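Local coordinates for Pre-mRNA splicing helicase-like protein (Chaetomium thermophilum, PDB 4RVQ), which is a Brr2-type helicase of the spliceosome, represented here by its noncanonical PWI domain, which probably mediates protein contacts in pre-mRNA splicing, at residues Asp10-His15 against Leu81-Ile86. Residues are numbered along the deposited sequence; the frame is centred on the assembly and turned at random.
Sequences DKNYVH and LVQKLI. With EDO (1,2-ethanediol), chain I.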
ATOM      1  N   ASP A  10      11.873  -9.838   7.325  1.00  7.86           N
ATOM      2  CA  ASP A  10      11.232  -8.524   7.157  1.00  8.23           C
ATOM      3  C   ASP A  10       9.734  -8.698   6.989  1.00  8.86           C
ATOM      4  O   ASP A  10       9.249  -8.993   5.896  1.00  9.88           O
ATOM      5  CB  ASP A  10      11.809  -7.789   5.945  1.00  8.18           C
ATOM      6  CG  ASP A  10      11.192  -6.419   5.711  1.00  8.01           C
ATOM      7  OD1 ASP A  10      10.331  -5.985   6.518  1.00  8.39           O
ATOM      8  OD2 ASP A  10      11.597  -5.826   4.694  1.00  9.22           O
ATOM      9  N   LYS A  11       8.994  -8.511   8.077  1.00 10.85           N
ATOM     10  CA  LYS A  11       7.538  -8.686   8.041  1.00 14.12           C
ATOM     11  C   LYS A  11       6.867  -7.690   7.113  1.00 12.68           C
ATOM     12  O   LYS A  11       5.695  -7.884   6.707  1.00 15.00           O
ATOM     13  CB  LYS A  11       6.962  -8.598   9.459  1.00 18.73           C
ATOM     14  CG  LYS A  11       7.003  -7.196  10.115  1.00 24.06           C
ATOM     15  CD  LYS A  11       6.466  -7.184  11.586  1.00 28.75           C
ATOM     16  CE  LYS A  11       7.551  -7.572  12.576  1.00 31.78           C
ATOM     17  NZ  LYS A  11       8.614  -6.511  12.686  1.00 34.09           N
ATOM     18  N   ASN A  12       7.567  -6.628   6.756  1.00 10.29           N
ATOM     19  CA  ASN A  12       6.963  -5.625   5.913  1.00  9.16           C
ATOM     20  C   ASN A  12       7.162  -5.864   4.444  1.00  9.57           C
ATOM     21  O   ASN A  12       6.574  -5.125   3.640  1.00 10.27           O
ATOM     22  CB  ASN A  12       7.509  -4.266   6.268  1.00  9.07           C
ATOM     23  CG  ASN A  12       7.182  -3.847   7.684  1.00  9.00           C
ATOM     24  OD1 ASN A  12       6.145  -4.200   8.232  1.00 11.55           O
ATOM     25  ND2 ASN A  12       8.045  -3.080   8.268  1.00 10.28           N
ATOM     26  N   TYR A  13       7.951  -6.852   4.060  1.00 10.00           N
ATOM     27  CA  TYR A  13       8.270  -7.009   2.641  0.88 10.32           C
ATOM     28  C   TYR A  13       7.054  -7.530   1.875  1.00  8.93           C
ATOM     29  O   TYR A  13       6.430  -8.496   2.305  1.00 11.28           O
ATOM     30  CB  TYR A  13       9.497  -7.929   2.401  0.88 11.82           C
ATOM     31  CG  TYR A  13       9.826  -7.933   0.935  0.88 11.67           C
ATOM     32  CD1 TYR A  13      10.431  -6.849   0.343  0.88 12.57           C
ATOM     33  CD2 TYR A  13       9.446  -8.995   0.111  0.88 11.44           C
ATOM     34  CE1 TYR A  13      10.675  -6.823  -1.019  0.88 13.27           C
ATOM     35  CE2 TYR A  13       9.674  -8.957  -1.226  0.88 11.12           C
ATOM     36  CZ  TYR A  13      10.268  -7.885  -1.800  0.88 13.29           C
ATOM     37  OH  TYR A  13      10.497  -7.882  -3.160  0.88 15.25           O
ATOM     38  N   VAL A  14       6.770  -6.910   0.739  1.00  7.98           N
ATOM     39  CA  VAL A  14       5.713  -7.373  -0.171  1.00  7.42           C
ATOM     40  C   VAL A  14       6.218  -7.119  -1.568  1.00  7.36           C
ATOM     41  O   VAL A  14       6.609  -6.001  -1.916  1.00  8.85           O
ATOM     42  CB  VAL A  14       4.367  -6.651   0.085  1.00  8.09           C
ATOM     43  CG1 VAL A  14       4.451  -5.169   0.063  1.00 10.15           C
ATOM     44  CG2 VAL A  14       3.326  -7.153  -0.896  1.00  8.47           C
ATOM     45  N   HIS A  15       6.261  -8.169  -2.370  1.00  6.53           N
ATOM     46  CA  HIS A  15       6.739  -8.042  -3.738  1.00  6.72           C
ATOM     47  C   HIS A  15       5.663  -7.347  -4.597  1.00  6.71           C
ATOM     48  O   HIS A  15       4.473  -7.527  -4.377  1.00  6.61           O
ATOM     49  CB  HIS A  15       7.078  -9.409  -4.342  1.00  6.89           C
ATOM     50  CG  HIS A  15       7.784  -9.307  -5.644  1.00  8.10           C
ATOM     51  ND1 HIS A  15       7.127  -9.278  -6.858  1.00  8.52           N
ATOM     52  CD2 HIS A  15       9.110  -9.249  -5.917  1.00 10.61           C
ATOM     53  CE1 HIS A  15       8.028  -9.194  -7.820  1.00 10.06           C
ATOM     54  NE2 HIS A  15       9.235  -9.171  -7.274  1.00 11.84           N
ATOM     55  N   LEU A  81       0.595  -3.166  11.175  1.00 11.46           N
ATOM     56  CA  LEU A  81      -0.021  -3.023   9.855  1.00 11.89           C
ATOM     57  C   LEU A  81       0.170  -1.592   9.384  1.00 10.49           C
ATOM     58  O   LEU A  81       0.535  -1.342   8.227  1.00 10.60           O
ATOM     59  CB  LEU A  81      -1.485  -3.440   9.911  1.00 12.74           C
ATOM     60  CG  LEU A  81      -2.259  -3.212   8.617  1.00 14.97           C
ATOM     61  CD1 LEU A  81      -1.592  -3.905   7.432  1.00 15.05           C
ATOM     62  CD2 LEU A  81      -3.661  -3.762   8.773  1.00 18.19           C
ATOM     63  N   VAL A  82      -0.079  -0.628  10.274  1.00 11.16           N
ATOM     64  CA  VAL A  82       0.137   0.768   9.937  1.00 11.57           C
ATOM     65  C   VAL A  82       1.558   0.991   9.372  1.00 10.25           C
ATOM     66  O   VAL A  82       1.740   1.584   8.304  1.00 10.06           O
ATOM     67  CB  VAL A  82      -0.079   1.661  11.167  1.00 15.01           C
ATOM     68  CG1 VAL A  82       0.370   3.068  10.871  1.00 14.80           C
ATOM     69  CG2 VAL A  82      -1.539   1.650  11.578  1.00 17.15           C
ATOM     70  N   GLN A  83       2.578   0.508  10.085  1.00  9.73           N
ATOM     71  CA  GLN A  83       3.989   0.723   9.641  0.54 10.22           C
ATOM     72  C   GLN A  83       4.249  -0.011   8.352  1.00  8.28           C
ATOM     73  O   GLN A  83       4.950   0.500   7.510  1.00  8.02           O
ATOM     74  CB  GLN A  83       5.142   0.320  10.633  0.54 12.65           C
ATOM     75  CG  GLN A  83       6.693   0.525  10.065  0.54 11.18           C
ATOM     76  CD  GLN A  83       7.852   0.289  11.137  0.54 11.15           C
ATOM     77  OE1 GLN A  83       7.539  -0.030  12.292  0.54 12.27           O
ATOM     78  NE2 GLN A  83       9.211   0.390  10.733  0.54  2.79           N
ATOM     79  N   LYS A  84       3.717  -1.221   8.197  1.00  7.72           N
ATOM     80  CA  LYS A  84       3.914  -1.943   6.940  1.00  7.28           C
ATOM     81  C   LYS A  84       3.400  -1.129   5.745  1.00  6.72           C
ATOM     82  O   LYS A  84       4.028  -1.068   4.688  1.00  7.19           O
ATOM     83  CB  LYS A  84       3.216  -3.302   6.995  1.00  8.29           C
ATOM     84  CG  LYS A  84       3.329  -4.117   5.734  1.00  9.01           C
ATOM     85  CD  LYS A  84       2.852  -5.540   5.919  1.00 10.93           C
ATOM     86  CE  LYS A  84       2.954  -6.382   4.709  1.00 11.82           C
ATOM     87  NZ  LYS A  84       2.219  -7.651   4.965  1.00 15.57           N
ATOM     88  N   LEU A  85       2.227  -0.521   5.915  1.00  7.29           N
ATOM     89  CA  LEU A  85       1.662   0.264   4.837  1.00  8.10           C
ATOM     90  C   LEU A  85       2.508   1.506   4.537  1.00  7.59           C
ATOM     91  O   LEU A  85       2.790   1.850   3.407  1.00  8.68           O
ATOM     92  CB  LEU A  85       0.214   0.655   5.161  1.00  8.43           C
ATOM     93  CG  LEU A  85      -0.744  -0.545   5.277  1.00  9.28           C
ATOM     94  CD1 LEU A  85      -2.148  -0.020   5.576  1.00 11.11           C
ATOM     95  CD2 LEU A  85      -0.738  -1.443   4.040  1.00  9.22           C
ATOM     96  N   ILE A  86       2.951   2.179   5.607  1.00  7.50           N
ATOM     97  CA  ILE A  86       3.772   3.369   5.423  1.00  7.84           C
ATOM     98  C   ILE A  86       5.124   3.042   4.768  1.00  6.62           C
ATOM     99  O   ILE A  86       5.562   3.722   3.845  1.00  7.60           O
ATOM    100  CB  ILE A  86       3.983   4.099   6.759  1.00  9.74           C
ATOM    101  CG1 ILE A  86       2.639   4.616   7.264  1.00 11.82           C
ATOM    102  CG2 ILE A  86       4.964   5.230   6.598  1.00 11.62           C
ATOM    103  CD1 ILE A  86       2.717   5.268   8.639  1.00 15.16           C
TER
HETATM  104  C1  EDO I 508      10.121  -1.952   2.573  1.00 19.80           C
HETATM  105  O1  EDO I 508      11.346  -2.173   1.872  1.00 26.19           O
HETATM  106  C2  EDO I 508       9.856  -3.278   3.233  1.00 14.05           C
HETATM  107  O2  EDO I 508      10.660  -3.386   4.379  1.00 12.21           O
HETATM  108  O   HOH W   1       3.350  -8.829   7.366  1.00 33.01           O
HETATM  109  O   HOH W   2       3.237  -9.189   2.698  1.00 21.99           O
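K84 and N12 supply most of the buried surface, and their side chains run antiparallel, each reaching the other's backbone. The carboxamide of N12 reaches the helix backbone: OD1 of N12 lies 3.3 Å from CB of K84, and CG of N12 is 3.9 Å from CA of K84, so this is van der Waals contact. With CG anti to the backbone N (chi1 179°) and the chain extended beyond it, the methylenes of K84 pass along the loop, placing CG of K84 3.9 Å from CA of N12 and CE of K84 3.7 Å from O of K11. The ammonium makes no direct hydrogen bond to residues 10-15; two waters bridge the gap. Each accepts from NZ of K84 at 2.9 Å, one donating to O of K11 at 2.6 Å and the other, over a long 3.3 Å, to O of Y13. Replacing K84 with an alanine would probably leave both waters without their shared donor and open a gap beside CA of N12, where the methylenes now pack. The loop's shape has its own support: D10–Y13 form a type I beta turn, and D10 makes an Asx turn, its OD1 taking the N-H of N12 at 2.8 Å from above the carboxylate plane. This surface contact within the all-helical PWI-like domain thus lays the loop between helices 2-5 and 23-29 against helix 79-87; N88 binds O of both N12 and K84, and K84 also touches W23 of helix 23-29.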